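Local coordinates for rhamnose ABC transporter, periplasmic rhamnose-binding protein (PDB 4KVF) that probably binds a sugar, presumably rhamnose, outside the membrane for uptake by an ABC transporter, at residues Val124-Asp128 / Ser129-Lys133. Numbering follows the deposited sequence.
Sequences VVTFD and SDAAK
Phe127 and Ser129 bracket a tight reversal in which Asp128, with positive phi and negative psi, has the backbone conformation of a classic gamma turn. The turn ends strand 123-127 of the parallel sheet in one lobe of this type I periplasmic-binding-protein fold. Its bond, Ser129 N to Phe127 O at 2.7 Å, is strongly bent at the carbonyl, with the donor lying above the carbonyl plane, as expected when the ring spans so few atoms.

Past the turn the chain doubles back beside the strand, bringing the CA atoms of Thr126 and Asp130 to 5.5 Å. A second hydrogen bond joins their side chains: Thr126 OG1 donates to Asp130 OD1 over 2.7 Å, coming in 43° out of the carboxylate plane. Two torsions make this possible. OG1 of Thr126 sits between its own backbone N and carbonyl carbon (chi1 48°), while CG of Asp130 is swung opposite its backbone N (chi1 -163°), which carries OD1 back to the strand although the CB itself points away from it.

OD1 has further partners. The N-H of Ala131 reaches it in a weak, bent bond, and Arg136 NE forms a salt bridge with it, so three donors converge on one oxygen and would be expected to favour the ionised carboxylate and restrict its rotation. The polar ends next to the turn bond to residues that follow neighbouring strands of the sheet: Asp128 OD1 to Gln142 NE2, and Ser129 OG to Lys47 NZ. Asp128 OD2 also lies close to Glu57 OE2, a like charge that may raise the proton affinity of this pair.

Van der Waals contact completes the arrangement: the methyl CG2 of Thr126 lies 3.8 Å from the backbone Ala131 N and meets the methyl Ala131 CB at 4.0 Å.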
loop_
_atom_site.group_PDB
_atom_site.type_symbol
_atom_site.label_atom_id
_atom_site.label_comp_id
_atom_site.label_asym_id
_atom_site.label_seq_id
_atom_site.Cartn_x
_atom_site.Cartn_y
_atom_site.Cartn_z
ATOM N N VAL A 124 4.429 5.606 -18.791
ATOM C CA VAL A 124 3.506 4.765 -18.051
ATOM C C VAL A 124 4.074 4.432 -16.677
ATOM O O VAL A 124 5.149 3.855 -16.559
ATOM C CB VAL A 124 3.206 3.462 -18.815
ATOM C CG1 VAL A 124 2.380 2.521 -17.956
ATOM C CG2 VAL A 124 2.476 3.774 -20.112
ATOM N N VAL A 125 3.347 4.845 -15.651
ATOM C CA VAL A 125 3.708 4.578 -14.269
ATOM C C VAL A 125 2.601 3.739 -13.629
ATOM O O VAL A 125 1.442 4.157 -13.529
ATOM C CB VAL A 125 3.839 5.893 -13.484
ATOM C CG1 VAL A 125 4.106 5.610 -12.016
ATOM C CG2 VAL A 125 4.943 6.748 -14.081
ATOM N N THR A 126 2.947 2.541 -13.197
ATOM C CA THR A 126 1.973 1.741 -12.489
ATOM C C THR A 126 2.007 2.094 -11.005
ATOM O O THR A 126 2.975 2.676 -10.510
ATOM C CB THR A 126 2.244 0.247 -12.681
ATOM O OG1 THR A 126 3.631 -0.000 -12.432
ATOM C CG2 THR A 126 1.948 -0.158 -14.115
ATOM N N PHE A 127 0.936 1.763 -10.303
ATOM C CA PHE A 127 0.882 1.992 -8.861
ATOM C C PHE A 127 -0.018 0.974 -8.207
ATOM O O PHE A 127 -0.914 0.432 -8.848
ATOM C CB PHE A 127 0.449 3.429 -8.526
ATOM C CG PHE A 127 -1.024 3.700 -8.721
ATOM C CD1 PHE A 127 -1.528 3.955 -9.979
ATOM C CD2 PHE A 127 -1.889 3.735 -7.639
ATOM C CE1 PHE A 127 -2.879 4.233 -10.162
ATOM C CE2 PHE A 127 -3.247 4.003 -7.817
ATOM C CZ PHE A 127 -3.735 4.257 -9.082
ATOM N N ASP A 128 0.252 0.691 -6.937
ATOM C CA ASP A 128 -0.519 -0.273 -6.156
ATOM C C ASP A 128 -0.273 -1.708 -6.623
ATOM O O ASP A 128 0.284 -2.512 -5.890
ATOM C CB ASP A 128 -2.016 0.061 -6.175
ATOM C CG ASP A 128 -2.605 0.164 -4.788
ATOM O OD1 ASP A 128 -2.550 -0.841 -4.049
ATOM O OD2 ASP A 128 -3.128 1.245 -4.440
ATOM N N SER A 129 -0.684 -2.013 -7.850
ATOM C CA SER A 129 -0.435 -3.311 -8.454
ATOM C C SER A 129 0.287 -3.097 -9.771
ATOM O O SER A 129 -0.118 -2.270 -10.588
ATOM C CB SER A 129 -1.741 -4.063 -8.682
ATOM O OG SER A 129 -2.358 -4.369 -7.444
ATOM N N ASP A 130 1.363 -3.851 -9.969
ATOM C CA ASP A 130 2.265 -3.604 -11.085
ATOM C C ASP A 130 1.850 -4.376 -12.337
ATOM O O ASP A 130 1.128 -5.383 -12.258
ATOM C CB ASP A 130 3.677 -4.005 -10.654
ATOM C CG ASP A 130 4.753 -3.424 -11.548
ATOM O OD1 ASP A 130 4.432 -2.600 -12.437
ATOM O OD2 ASP A 130 5.923 -3.774 -11.315
ATOM N N ALA A 131 2.310 -3.900 -13.493
ATOM C CA ALA A 131 2.169 -4.646 -14.747
ATOM C C ALA A 131 3.472 -5.404 -14.985
ATOM O O ALA A 131 4.426 -5.237 -14.226
ATOM C CB ALA A 131 1.882 -3.693 -15.907
ATOM N N ALA A 132 3.512 -6.252 -16.013
ATOM C CA ALA A 132 4.756 -6.928 -16.365
ATOM C C ALA A 132 5.837 -5.866 -16.560
ATOM O O ALA A 132 5.552 -4.768 -17.045
ATOM C CB ALA A 132 4.588 -7.761 -17.624
ATOM N N LYS A 133 7.070 -6.189 -16.172
ATOM C CA LYS A 133 8.134 -5.184 -16.096
ATOM C C LYS A 133 8.394 -4.472 -17.425
ATOM O O LYS A 133 8.831 -3.320 -17.447
ATOM C CB LYS A 133 9.431 -5.799 -15.547
ATOM C CG LYS A 133 9.266 -6.579 -14.236
ATOM C CD LYS A 133 8.670 -5.723 -13.119
ATOM C CE LYS A 133 8.772 -6.400 -11.754
ATOM N NZ LYS A 133 7.997 -7.672 -11.660
#